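Local coordinates for protein Apc35852 (Geobacillus stearothermophilus, PDB 1U9C) that is of unknown function but belongs to the DJ-1/PfpI family, whose members include chaperones and cysteine proteases, at residues W27-A32 against P67-A72; L36-K41 against S211-V216; F155-E160 against P170-S175; F184-K189 against T202-Q207. All blocks are in the same frame, centred on the assembly; numbering follows the deposited sequence.

Contact 1. Residues W27-A32 against P67-A72; sequences WLEEFA and PSWAEA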
loop_
_atom_site.group_PDB
_atom_site.type_symbol
_atom_site.label_atom_id
_atom_site.label_comp_id
_atom_site.label_asym_id
_atom_site.label_seq_id
_atom_site.Cartn_x
_atom_site.Cartn_y
_atom_site.Cartn_z
ATOM N N TRP A 27 3.084 -6.558 6.139
ATOM C CA TRP A 27 4.525 -6.660 6.111
ATOM C C TRP A 27 5.103 -5.440 6.840
ATOM O O TRP A 27 5.063 -4.337 6.306
ATOM C CB TRP A 27 5.091 -6.702 4.676
ATOM C CG TRP A 27 6.470 -7.186 4.654
ATOM C CD1 TRP A 27 7.616 -6.440 4.817
ATOM C CD2 TRP A 27 6.884 -8.544 4.591
ATOM N NE1 TRP A 27 8.721 -7.273 4.819
ATOM C CE2 TRP A 27 8.280 -8.559 4.696
ATOM C CE3 TRP A 27 6.197 -9.755 4.448
ATOM C CZ2 TRP A 27 8.998 -9.737 4.660
ATOM C CZ3 TRP A 27 6.928 -10.924 4.420
ATOM C CH2 TRP A 27 8.273 -10.906 4.521
ATOM N N LEU A 28 5.589 -5.653 8.040
ATOM C CA LEU A 28 5.906 -4.568 8.962
ATOM C C LEU A 28 6.713 -3.433 8.352
ATOM O O LEU A 28 6.332 -2.248 8.471
ATOM C CB LEU A 28 6.539 -5.130 10.236
ATOM C CG LEU A 28 6.936 -4.057 11.236
ATOM C CD1 LEU A 28 5.785 -3.177 11.727
ATOM C CD2 LEU A 28 7.620 -4.772 12.402
ATOM N N GLU A 29 7.805 -3.726 7.667
ATOM C CA GLU A 29 8.684 -2.681 7.191
ATOM C C GLU A 29 7.956 -1.732 6.263
ATOM O O GLU A 29 8.324 -0.552 6.141
ATOM C CB GLU A 29 9.918 -3.308 6.455
ATOM C CG GLU A 29 10.832 -2.310 5.757
ATOM C CD GLU A 29 12.000 -2.909 5.032
ATOM O OE1 GLU A 29 12.056 -4.140 4.806
ATOM O OE2 GLU A 29 12.851 -2.063 4.652
ATOM N N GLU A 30 7.038 -2.258 5.480
ATOM C CA GLU A 30 6.326 -1.467 4.486
ATOM C C GLU A 30 5.441 -0.389 5.073
ATOM O O GLU A 30 5.088 0.558 4.379
ATOM C CB GLU A 30 5.556 -2.372 3.550
ATOM C CG GLU A 30 6.485 -3.233 2.680
ATOM C CD GLU A 30 5.811 -4.281 1.906
ATOM O OE1 GLU A 30 4.622 -4.332 1.817
ATOM O OE2 GLU A 30 6.617 -5.132 1.376
ATOM N N PHE A 31 5.044 -0.572 6.316
ATOM C CA PHE A 31 4.408 0.466 7.131
ATOM C C PHE A 31 5.452 1.293 7.885
ATOM O O PHE A 31 5.420 2.517 7.841
ATOM C CB PHE A 31 3.436 -0.151 8.140
ATOM C CG PHE A 31 2.849 0.847 9.064
ATOM C CD1 PHE A 31 1.827 1.685 8.660
ATOM C CD2 PHE A 31 3.373 1.053 10.340
ATOM C CE1 PHE A 31 1.328 2.654 9.515
ATOM C CE2 PHE A 31 2.869 1.989 11.181
ATOM C CZ PHE A 31 1.860 2.794 10.774
ATOM N N ALA A 32 6.349 0.615 8.587
ATOM C CA ALA A 32 7.193 1.308 9.556
ATOM C C ALA A 32 8.170 2.280 8.888
ATOM O O ALA A 32 8.361 3.401 9.364
ATOM C CB ALA A 32 7.972 0.317 10.422
ATOM N N PRO A 67 15.360 -0.562 15.707
ATOM C CA PRO A 67 15.033 0.236 16.884
ATOM C C PRO A 67 14.277 1.512 16.616
ATOM O O PRO A 67 13.429 1.893 17.397
ATOM C CB PRO A 67 16.385 0.538 17.455
ATOM C CG PRO A 67 17.247 -0.633 16.997
ATOM C CD PRO A 67 16.769 -0.995 15.673
ATOM N N SER A 68 14.428 2.073 15.438
ATOM C CA SER A 68 13.721 3.277 15.072
ATOM C C SER A 68 12.231 3.059 14.925
ATOM O O SER A 68 11.476 4.038 14.859
ATOM C CB SER A 68 14.326 3.876 13.793
ATOM O OG SER A 68 14.062 3.013 12.711
ATOM N N TRP A 69 11.753 1.835 14.744
ATOM C CA TRP A 69 10.341 1.520 14.500
ATOM C C TRP A 69 9.409 1.453 15.714
ATOM O O TRP A 69 8.223 1.135 15.590
ATOM C CB TRP A 69 10.225 0.167 13.765
ATOM C CG TRP A 69 10.968 0.110 12.489
ATOM C CD1 TRP A 69 11.584 1.110 11.828
ATOM C CD2 TRP A 69 11.070 -1.050 11.672
ATOM N NE1 TRP A 69 12.126 0.642 10.646
ATOM C CE2 TRP A 69 11.824 -0.686 10.551
ATOM C CE3 TRP A 69 10.642 -2.375 11.805
ATOM C CZ2 TRP A 69 12.164 -1.633 9.549
ATOM C CZ3 TRP A 69 10.954 -3.272 10.763
ATOM C CH2 TRP A 69 11.694 -2.870 9.703
ATOM N N ALA A 70 9.929 1.801 16.883
ATOM C CA ALA A 70 9.164 1.654 18.115
ATOM C C ALA A 70 7.789 2.363 18.026
ATOM O O ALA A 70 6.764 1.790 18.368
ATOM C CB ALA A 70 9.914 2.218 19.280
ATOM N N GLU A 71 7.775 3.614 17.592
ATOM C CA GLU A 71 6.518 4.331 17.533
ATOM C C GLU A 71 5.579 3.784 16.451
ATOM O O GLU A 71 4.357 3.730 16.593
ATOM C CB GLU A 71 6.778 5.817 17.294
ATOM C CG GLU A 71 7.356 6.497 18.512
ATOM C CD GLU A 71 8.052 7.767 18.110
ATOM O OE1 GLU A 71 9.253 7.744 17.655
ATOM O OE2 GLU A 71 7.363 8.781 18.235
ATOM N N ALA A 72 6.119 3.366 15.316
ATOM C CA ALA A 72 5.306 2.715 14.278
ATOM C C ALA A 72 4.652 1.462 14.774
ATOM O O ALA A 72 3.456 1.246 14.541
ATOM C CB ALA A 72 6.190 2.424 13.111
#
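A32 sets its methyl group on the indole of W69. The CB of A32 lies 3.7 Å from the centroid of the five-membered ring of W69. It stands 16° off the ring normal, a CH-pi contact over one face. This is the tight part of the contact. A32 and A72 also meet methyl to methyl, with their CB atoms 3.9 Å apart. Two such small side chains let the starts of helices 28-40 and 70-75 draw close, and the CA atoms of this pair are 5.3 Å apart. On the inner side, F31 meets A72 with the edge of its ring. Its CE2 approaches the carbonyl O of A72 at 3.5 Å, near the ring plane. F31 then runs on to M10 and V12 of strand 7-12.

The six-membered part of the indole is held less squarely. L28 touches it with CD2, 3.9 Å from W69 CE3, and comes at a slant. E29 marks the more open side, since it is partly exposed. Only the aliphatic start of its chain meets the ring, with E29 CB 3.7 Å from W69 CH2. CG is anti to the backbone N (chi1 173°), and the extended chain then leads the carboxylate off from the indole.

W69 is at the N-cap position of helix 70-75, so its ring packs beside the start of that helix. The chemistry is almost wholly apolar, which implies that shape and exclusion of water, rather than directed bonds, join the two helix starts.

Contact 2. Residues L36-K41 against S211-V216; sequences LVFQEK and STAEKV
F38 and V216 meet because the F38 ring leaves its helix with CG anti to the carbonyl carbon (chi1 -60°). This turn carries CE1 and CZ across to helix 209-221. V37, one residue earlier, has CG1 anti to the backbone N (chi1 167°), which sends that methyl toward A213.

The ring of F38 crosses V216 at about a right angle. F38 CE1 lies 3.8 Å from V216 CG1, and CZ touches the same valine. F38 CE1 also comes within 3.7 Å of the carbonyl O of A213, and F38 CZ is 4.1 Å from A213 CB. The A213 methyl thus touches two side chains of the other helix, since V37 CG1 is also 4.1 Å from it. With an alanine at F38, V216 and the A213 methyl would probably lose their aromatic neighbour and a gap would open between the helices.

The outer edge is more polar. E214 is exposed, and its chain bends at chi2 (-66°) so that the carboxylate folds back over V37. E214 OE2 lies 3.7 Å from V37 CG1, a contact of a charged group with a methyl. Further along, K41 makes a salt bridge to E221.

The short helical segments 36-40 and 211-216 run 10.0 Å apart at closest approach. Below them, F38 packs on V45 of strand 44-49, and V216 packs on I201 of strand 200-203. Two roughly parallel helices laid side by side on one face of a largely parallel sheet are typical of the layered alpha/beta fold of the DJ-1/PfpI family.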
loop_
_atom_site.group_PDB
_atom_site.type_symbol
_atom_site.label_atom_id
_atom_site.label_comp_id
_atom_site.label_asym_id
_atom_site.label_seq_id
_atom_site.Cartn_x
_atom_site.Cartn_y
_atom_site.Cartn_z
ATOM N N LEU A 36 7.932 6.372 9.496
ATOM C CA LEU A 36 9.032 7.138 10.096
ATOM C C LEU A 36 9.439 8.275 9.147
ATOM O O LEU A 36 9.696 9.411 9.603
ATOM C CB LEU A 36 10.242 6.213 10.375
ATOM C CG LEU A 36 11.544 6.810 10.910
ATOM C CD1 LEU A 36 11.266 7.405 12.270
ATOM C CD2 LEU A 36 12.697 5.826 10.977
ATOM N N VAL A 37 9.576 8.034 7.833
ATOM C CA VAL A 37 9.872 9.083 6.863
ATOM C C VAL A 37 8.872 10.217 6.972
ATOM O O VAL A 37 9.250 11.418 7.046
ATOM C CB VAL A 37 9.919 8.510 5.392
ATOM C CG1 VAL A 37 9.902 9.644 4.315
ATOM C CG2 VAL A 37 11.128 7.593 5.179
ATOM N N PHE A 38 7.575 9.882 6.982
ATOM C CA PHE A 38 6.552 10.922 7.048
ATOM C C PHE A 38 6.554 11.683 8.378
ATOM O O PHE A 38 6.418 12.909 8.401
ATOM C CB PHE A 38 5.168 10.311 6.758
ATOM C CG PHE A 38 5.042 9.656 5.405
ATOM C CD1 PHE A 38 5.708 10.115 4.286
ATOM C CD2 PHE A 38 4.230 8.547 5.262
ATOM C CE1 PHE A 38 5.581 9.502 3.073
ATOM C CE2 PHE A 38 4.112 7.942 4.040
ATOM C CZ PHE A 38 4.786 8.423 2.951
ATOM N N GLN A 39 6.724 10.962 9.477
ATOM C CA GLN A 39 6.850 11.634 10.780
ATOM C C GLN A 39 8.062 12.571 10.786
ATOM O O GLN A 39 7.921 13.713 11.306
ATOM C CB GLN A 39 6.962 10.576 11.894
ATOM C CG GLN A 39 5.696 9.850 12.148
ATOM C CD GLN A 39 4.636 10.747 12.697
ATOM O OE1 GLN A 39 3.544 10.877 12.150
ATOM N NE2 GLN A 39 4.993 11.457 13.742
ATOM N N GLU A 40 9.217 12.167 10.215
ATOM C CA GLU A 40 10.466 13.023 10.171
ATOM C C GLU A 40 10.212 14.293 9.412
ATOM O O GLU A 40 10.840 15.330 9.679
ATOM C CB GLU A 40 11.611 12.252 9.472
ATOM C CG GLU A 40 12.294 11.168 10.305
ATOM C CD GLU A 40 13.204 10.203 9.513
ATOM O OE1 GLU A 40 13.161 10.061 8.255
ATOM O OE2 GLU A 40 14.010 9.497 10.159
ATOM N N LYS A 41 9.378 14.261 8.404
ATOM C CA LYS A 41 9.082 15.430 7.631
ATOM C C LYS A 41 8.077 16.333 8.321
ATOM O O LYS A 41 7.784 17.436 7.817
ATOM C CB LYS A 41 8.481 15.051 6.266
ATOM C CG LYS A 41 9.446 14.553 5.253
ATOM C CD LYS A 41 10.503 15.608 4.834
ATOM C CE LYS A 41 9.968 16.803 4.098
ATOM N NZ LYS A 41 11.108 17.713 3.661
ATOM N N SER A 211 12.140 4.154 -0.834
ATOM C CA SER A 211 12.143 4.933 -2.056
ATOM C C SER A 211 10.742 5.335 -2.443
ATOM O O SER A 211 10.514 6.430 -2.934
ATOM C CB SER A 211 12.835 4.227 -3.242
ATOM O OG SER A 211 12.187 3.052 -3.668
ATOM N N THR A 212 9.782 4.466 -2.151
ATOM C CA THR A 212 8.380 4.780 -2.417
ATOM C C THR A 212 7.982 5.951 -1.560
ATOM O O THR A 212 7.366 6.922 -2.052
ATOM C CB THR A 212 7.468 3.539 -2.150
ATOM O OG1 THR A 212 7.912 2.451 -2.978
ATOM C CG2 THR A 212 6.036 3.796 -2.614
ATOM N N ALA A 213 8.279 5.882 -0.282
ATOM C CA ALA A 213 7.975 6.987 0.619
ATOM C C ALA A 213 8.646 8.286 0.198
ATOM O O ALA A 213 8.057 9.347 0.292
ATOM C CB ALA A 213 8.338 6.645 2.050
ATOM N N GLU A 214 9.882 8.213 -0.288
ATOM C CA GLU A 214 10.583 9.422 -0.683
ATOM C C GLU A 214 9.985 10.048 -1.933
ATOM O O GLU A 214 10.009 11.286 -2.127
ATOM C CB GLU A 214 12.088 9.144 -0.841
ATOM C CG GLU A 214 12.775 8.752 0.460
ATOM C CD GLU A 214 12.813 9.851 1.519
ATOM O OE1 GLU A 214 12.490 11.020 1.196
ATOM O OE2 GLU A 214 13.199 9.563 2.686
ATOM N N LYS A 215 9.422 9.243 -2.814
ATOM C CA LYS A 215 8.663 9.790 -3.927
ATOM C C LYS A 215 7.417 10.554 -3.485
ATOM O O LYS A 215 7.066 11.569 -4.070
ATOM C CB LYS A 215 8.289 8.716 -4.980
ATOM C CG LYS A 215 9.466 8.264 -5.882
ATOM C CD LYS A 215 9.129 7.046 -6.769
ATOM C CE LYS A 215 10.229 6.745 -7.785
ATOM N NZ LYS A 215 11.493 6.222 -7.151
ATOM N N VAL A 216 6.739 10.024 -2.452
ATOM C CA VAL A 216 5.579 10.720 -1.867
ATOM C C VAL A 216 6.016 12.046 -1.326
ATOM O O VAL A 216 5.384 13.057 -1.572
ATOM C CB VAL A 216 4.870 9.836 -0.839
ATOM C CG1 VAL A 216 3.789 10.590 -0.126
ATOM C CG2 VAL A 216 4.322 8.585 -1.538
#

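Contact 3. Residues F155-E160 against P170-S175; sequences FTDEEE and PFLLES
T156 and E174 bring two helix starts together, with their CA atoms 5.5 Å apart and T156 and L172 at the N-cap positions of helices 157-163 and 173-179. E174 reaches over with its chain extended and CG anti to the backbone N (chi1 163°). Its OE1 accepts from the backbone N of D157 at 2.8 Å. The bond is nearly straight (166°), and the donor comes on the anti side of the carboxylate. Water 2 gives a second hydrogen to E174 OE1 and accepts from E158 N. The other oxygen of E174 pairs with R178.

D157 bonds in the other direction. Its OD2 accepts from S175 OG at 2.5 Å, on the syn side. Its OD1 takes a hydrogen from water 1, which also donates to F155 O and accepts from E174 N. Each acid serves the first turn of the other helix. T156 and E159 form a capping box: E159 N gives to T156 OG1 at 3.1 Å, T156 N gives to E159 OE1 at 2.9 Å, and T156 OG1 gives to the same oxygen.

The carboxylates of D157 and E174 are stacked with their planes 30° apart, and D157 OD1 is 4.0 Å from E174 OE1. The N-H groups of the two helix starts probably ease this repulsion. With an asparagine at D157, one oxygen becomes an NH2, so either the S175 hydroxyl or water 1 would probably lose its acceptor. L172 packs its CB against D157 OD1 at 3.5 Å. Its CD2 touches CG of E160, whose carboxylate binds H99, H130 and water 3.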
loop_
_atom_site.group_PDB
_atom_site.type_symbol
_atom_site.label_atom_id
_atom_site.label_comp_id
_atom_site.label_asym_id
_atom_site.label_seq_id
_atom_site.Cartn_x
_atom_site.Cartn_y
_atom_site.Cartn_z
ATOM N N PHE A 155 4.550 -6.302 -6.391
ATOM C CA PHE A 155 5.123 -7.620 -6.221
ATOM C C PHE A 155 4.880 -8.371 -7.516
ATOM O O PHE A 155 3.787 -8.388 -8.046
ATOM C CB PHE A 155 4.411 -8.342 -5.111
ATOM C CG PHE A 155 5.199 -9.428 -4.475
ATOM C CD1 PHE A 155 6.250 -9.138 -3.658
ATOM C CD2 PHE A 155 4.809 -10.739 -4.615
ATOM C CE1 PHE A 155 6.916 -10.142 -3.013
ATOM C CE2 PHE A 155 5.479 -11.743 -3.962
ATOM C CZ PHE A 155 6.510 -11.441 -3.160
ATOM N N THR A 156 5.930 -8.961 -8.040
ATOM C CA THR A 156 5.833 -9.558 -9.362
ATOM C C THR A 156 5.349 -10.977 -9.287
ATOM O O THR A 156 5.481 -11.644 -8.260
ATOM C CB THR A 156 7.194 -9.522 -10.087
ATOM O OG1 THR A 156 8.176 -10.262 -9.348
ATOM C CG2 THR A 156 7.733 -8.112 -10.254
ATOM N N ASP A 157 4.837 -11.445 -10.417
ATOM C CA ASP A 157 4.409 -12.835 -10.523
ATOM C C ASP A 157 5.569 -13.768 -10.278
ATOM O O ASP A 157 5.384 -14.819 -9.685
ATOM C CB ASP A 157 3.831 -13.145 -11.875
ATOM C CG ASP A 157 2.547 -12.412 -12.160
ATOM O OD1 ASP A 157 1.932 -11.817 -11.249
ATOM O OD2 ASP A 157 2.072 -12.421 -13.325
ATOM N N GLU A 158 6.765 -13.404 -10.767
ATOM C CA GLU A 158 7.991 -14.167 -10.483
ATOM C C GLU A 158 8.323 -14.256 -9.002
ATOM O O GLU A 158 8.651 -15.309 -8.488
ATOM C CB GLU A 158 9.200 -13.546 -11.214
ATOM C CG GLU A 158 10.493 -14.357 -11.051
ATOM C CD GLU A 158 11.755 -13.629 -11.524
ATOM O OE1 GLU A 158 11.720 -12.404 -11.771
ATOM O OE2 GLU A 158 12.802 -14.297 -11.660
ATOM N N GLU A 159 8.221 -13.133 -8.299
ATOM C CA GLU A 159 8.433 -13.119 -6.859
ATOM C C GLU A 159 7.367 -13.973 -6.164
ATOM O O GLU A 159 7.697 -14.733 -5.274
ATOM C CB GLU A 159 8.420 -11.696 -6.306
ATOM C CG GLU A 159 9.726 -10.942 -6.553
ATOM C CD GLU A 159 9.615 -9.421 -6.477
ATOM O OE1 GLU A 159 8.626 -8.853 -7.003
ATOM O OE2 GLU A 159 10.558 -8.778 -5.960
ATOM N N GLU A 160 6.141 -13.937 -6.666
ATOM C CA GLU A 160 5.045 -14.724 -6.083
ATOM C C GLU A 160 5.237 -16.223 -6.284
ATOM O O GLU A 160 4.918 -17.037 -5.410
ATOM C CB GLU A 160 3.696 -14.293 -6.692
ATOM C CG GLU A 160 2.466 -14.693 -5.885
ATOM C CD GLU A 160 2.336 -13.890 -4.608
ATOM O OE1 GLU A 160 1.708 -12.817 -4.652
ATOM O OE2 GLU A 160 2.905 -14.291 -3.588
ATOM N N PRO A 170 -6.061 -15.346 -4.787
ATOM C CA PRO A 170 -7.316 -15.238 -5.497
ATOM C C PRO A 170 -7.140 -14.755 -6.929
ATOM O O PRO A 170 -8.017 -15.011 -7.772
ATOM C CB PRO A 170 -8.098 -14.229 -4.658
ATOM C CG PRO A 170 -7.168 -13.529 -3.986
ATOM C CD PRO A 170 -6.037 -14.456 -3.617
ATOM N N PHE A 171 -6.035 -14.046 -7.146
ATOM C CA PHE A 171 -5.593 -13.594 -8.478
ATOM C C PHE A 171 -4.129 -13.228 -8.344
ATOM O O PHE A 171 -3.617 -13.068 -7.237
ATOM C CB PHE A 171 -6.378 -12.363 -8.920
ATOM C CG PHE A 171 -6.261 -11.195 -7.955
ATOM C CD1 PHE A 171 -5.316 -10.204 -8.152
ATOM C CD2 PHE A 171 -7.125 -11.105 -6.877
ATOM C CE1 PHE A 171 -5.224 -9.148 -7.252
ATOM C CE2 PHE A 171 -7.031 -10.073 -5.983
ATOM C CZ PHE A 171 -6.085 -9.078 -6.177
ATOM N N LEU A 172 -3.421 -13.085 -9.448
ATOM C CA LEU A 172 -2.036 -12.628 -9.404
ATOM C C LEU A 172 -2.014 -11.107 -9.629
ATOM O O LEU A 172 -2.631 -10.603 -10.555
ATOM C CB LEU A 172 -1.131 -13.342 -10.421
ATOM C CG LEU A 172 -0.826 -14.806 -10.127
ATOM C CD1 LEU A 172 0.191 -15.350 -11.084
ATOM C CD2 LEU A 172 -0.387 -14.989 -8.676
ATOM N N LEU A 173 -1.326 -10.399 -8.760
ATOM C CA LEU A 173 -1.390 -8.946 -8.741
ATOM C C LEU A 173 -0.810 -8.251 -9.992
ATOM O O LEU A 173 -1.497 -7.470 -10.618
ATOM C CB LEU A 173 -0.700 -8.458 -7.487
ATOM C CG LEU A 173 -0.654 -6.944 -7.288
ATOM C CD1 LEU A 173 -2.017 -6.389 -7.381
ATOM C CD2 LEU A 173 -0.074 -6.588 -5.935
ATOM N N GLU A 174 0.403 -8.606 -10.372
ATOM C CA GLU A 174 1.007 -8.013 -11.580
ATOM C C GLU A 174 0.127 -8.293 -12.811
ATOM O O GLU A 174 -0.211 -7.410 -13.619
ATOM C CB GLU A 174 2.431 -8.574 -11.807
ATOM C CG GLU A 174 2.995 -8.347 -13.218
ATOM C CD GLU A 174 4.370 -8.985 -13.461
ATOM O OE1 GLU A 174 4.984 -9.638 -12.574
ATOM O OE2 GLU A 174 4.872 -8.840 -14.615
ATOM N N SER A 175 -0.261 -9.559 -12.947
ATOM C CA SER A 175 -1.086 -9.981 -14.065
ATOM C C SER A 175 -2.377 -9.200 -14.124
ATOM O O SER A 175 -2.834 -8.778 -15.188
ATOM C CB SER A 175 -1.428 -11.463 -13.896
ATOM O OG SER A 175 -0.272 -12.228 -14.180
HETATM O O HOH W 1 2.078 -10.498 -8.796
HETATM O O HOH W 2 6.934 -11.576 -12.975
HETATM O O HOH W 3 0.383 -11.644 -6.907
#

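Contact 4. Residues F184-K189 against T202-Q207; sequences FVRGGK and TGQNPQ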
loop_
_atom_site.group_PDB
_atom_site.type_symbol
_atom_site.label_atom_id
_atom_site.label_comp_id
_atom_site.label_asym_id
_atom_site.label_seq_id
_atom_site.Cartn_x
_atom_site.Cartn_y
_atom_site.Cartn_z
ATOM N N PHE A 184 3.036 -2.151 -16.864
ATOM C CA PHE A 184 3.749 -2.692 -15.735
ATOM C C PHE A 184 5.237 -2.643 -16.002
ATOM O O PHE A 184 5.697 -2.894 -17.125
ATOM C CB PHE A 184 3.306 -4.133 -15.466
ATOM C CG PHE A 184 3.764 -4.664 -14.143
ATOM C CD1 PHE A 184 3.010 -4.475 -12.993
ATOM C CD2 PHE A 184 4.994 -5.273 -14.029
ATOM C CE1 PHE A 184 3.460 -4.953 -11.763
ATOM C CE2 PHE A 184 5.449 -5.722 -12.815
ATOM C CZ PHE A 184 4.679 -5.565 -11.678
ATOM N N VAL A 185 5.981 -2.337 -14.953
ATOM C CA VAL A 185 7.419 -2.280 -15.016
ATOM C C VAL A 185 7.963 -2.761 -13.672
ATOM O O VAL A 185 7.262 -2.749 -12.634
ATOM C CB VAL A 185 7.872 -0.853 -15.382
ATOM C CG1 VAL A 185 7.648 0.097 -14.229
ATOM C CG2 VAL A 185 9.306 -0.841 -15.910
ATOM N N ARG A 186 9.195 -3.248 -13.699
ATOM C CA ARG A 186 9.806 -3.796 -12.519
ATOM C C ARG A 186 11.308 -3.779 -12.605
ATOM O O ARG A 186 11.876 -3.437 -13.641
ATOM C CB ARG A 186 9.299 -5.228 -12.318
ATOM C CG ARG A 186 9.232 -5.993 -13.642
ATOM C CD ARG A 186 9.324 -7.435 -13.479
ATOM N NE ARG A 186 10.497 -7.828 -12.711
ATOM C CZ ARG A 186 10.729 -9.078 -12.329
ATOM N NH1 ARG A 186 9.872 -10.046 -12.637
ATOM N NH2 ARG A 186 11.812 -9.355 -11.614
ATOM N N GLY A 187 11.942 -4.138 -11.501
ATOM C CA GLY A 187 13.367 -4.314 -11.415
ATOM C C GLY A 187 13.635 -5.750 -10.995
ATOM O O GLY A 187 12.716 -6.590 -10.879
ATOM N N GLY A 188 14.899 -6.038 -10.727
ATOM C CA GLY A 188 15.260 -7.372 -10.283
ATOM C C GLY A 188 14.434 -7.816 -9.095
ATOM O O GLY A 188 14.076 -7.000 -8.239
ATOM N N LYS A 189 14.117 -9.108 -9.027
ATOM C CA LYS A 189 13.405 -9.615 -7.860
ATOM C C LYS A 189 14.157 -9.147 -6.613
ATOM O O LYS A 189 15.378 -9.110 -6.587
ATOM C CB LYS A 189 13.240 -11.147 -7.888
ATOM C CG LYS A 189 14.501 -11.976 -8.084
ATOM C CD LYS A 189 14.198 -13.445 -7.865
ATOM C CE LYS A 189 15.322 -14.327 -8.324
ATOM N NZ LYS A 189 15.035 -15.765 -8.056
ATOM N N THR A 202 4.297 3.714 -6.917
ATOM C CA THR A 202 4.263 2.323 -6.516
ATOM C C THR A 202 5.647 1.803 -6.329
ATOM O O THR A 202 6.612 2.244 -6.988
ATOM C CB THR A 202 3.489 1.463 -7.533
ATOM O OG1 THR A 202 3.894 1.713 -8.881
ATOM C CG2 THR A 202 2.010 1.758 -7.488
ATOM N N GLY A 203 5.756 0.784 -5.477
ATOM C CA GLY A 203 7.026 0.134 -5.141
ATOM C C GLY A 203 6.844 -1.373 -5.238
ATOM O O GLY A 203 5.765 -1.901 -5.015
ATOM N N GLN A 204 7.912 -2.094 -5.537
ATOM C CA GLN A 204 7.826 -3.520 -5.885
ATOM C C GLN A 204 7.818 -4.496 -4.715
ATOM O O GLN A 204 7.178 -5.519 -4.775
ATOM C CB GLN A 204 8.994 -3.842 -6.815
ATOM C CG GLN A 204 8.892 -5.180 -7.508
ATOM C CD GLN A 204 10.024 -5.419 -8.442
ATOM O OE1 GLN A 204 10.423 -4.511 -9.158
ATOM N NE2 GLN A 204 10.602 -6.599 -8.377
ATOM N N ASN A 205 8.558 -4.191 -3.670
ATOM C CA ASN A 205 8.808 -5.171 -2.626
ATOM C C ASN A 205 9.281 -4.483 -1.328
ATOM O O ASN A 205 9.375 -3.263 -1.273
ATOM C CB ASN A 205 9.807 -6.167 -3.152
ATOM C CG ASN A 205 10.983 -5.475 -3.711
ATOM O OD1 ASN A 205 11.380 -4.486 -3.156
ATOM N ND2 ASN A 205 11.504 -5.928 -4.858
ATOM N N PRO A 206 9.572 -5.240 -0.271
ATOM C CA PRO A 206 9.916 -4.600 0.999
ATOM C C PRO A 206 11.092 -3.685 0.883
ATOM O O PRO A 206 11.146 -2.652 1.504
ATOM C CB PRO A 206 10.193 -5.795 1.941
ATOM C CG PRO A 206 9.419 -6.864 1.400
ATOM C CD PRO A 206 9.427 -6.694 -0.115
ATOM N N GLN A 207 12.026 -4.065 0.031
ATOM C CA GLN A 207 13.222 -3.294 -0.220
ATOM C C GLN A 207 12.971 -1.950 -0.926
ATOM O O GLN A 207 13.883 -1.095 -1.009
ATOM C CB GLN A 207 14.213 -4.122 -1.078
ATOM C CG GLN A 207 14.711 -5.446 -0.450
ATOM C CD GLN A 207 13.714 -6.607 -0.431
ATOM O OE1 GLN A 207 12.711 -6.623 -1.133
ATOM N NE2 GLN A 207 14.049 -7.650 0.348
#
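Q204 and G187 are joined by two hydrogen bonds, one through each end of the Q204 amide. The backbone N of G187 gives to Q204 OE1 at 2.8 Å. This bond is straight (178°), lies in the carbonyl plane and uses a lone pair. Q204 NE2 gives to G187 O at 3.3 Å, longer and from above the plane of that carbonyl. Q204 can reach because CG is anti to the backbone N (chi1 -167°) and the chain runs out extended. NE2 also makes a weak hydrogen bond to E159.

A second set of bonds meets at the same G187 O. R186 curls back and grips it side-on, with NE at 3.1 Å and NH2 at 3.0 Å. The oxygen thus has three donors. R186 NH2 also makes a salt bridge to E158, so the guanidinium is held between the carbonyl of G187 and the carboxylate of E158.

Packing is slight. R186 CB touches Q204 OE1 at 3.4 Å.

The arrangement ties the loop after strand 183-184 to Q204. Here a single side-chain amide takes the N-H and C=O of G187, just beyond the C-terminal end of strand 200-203 in the main sheet of this DJ-1/PfpI-family fold.

How the contacts relate
Contacts 1 and 2 share helix 28-40, with centres 13 Å apart, and their segments alternate along the chain. Contact 2 adds helix 209-221, which follows strand 200-203 of contact 4. Contacts 3 and 4 follow contact 1 in the sequence, and both fall between the two segments of contact 2. Their centres are 11 Å apart, and a salt bridge between E158 and R186 joins them. Contacts 2 and 3 lie on opposite sides of the chain's centre, 26 Å apart. Segment 202-207 touches helix 28-40 through P206 and helix 209-221 through G203, and probably bonds to E159 of contact 3 through N205, so the four contacts belong to one compact DJ-1/PfpI-family fold.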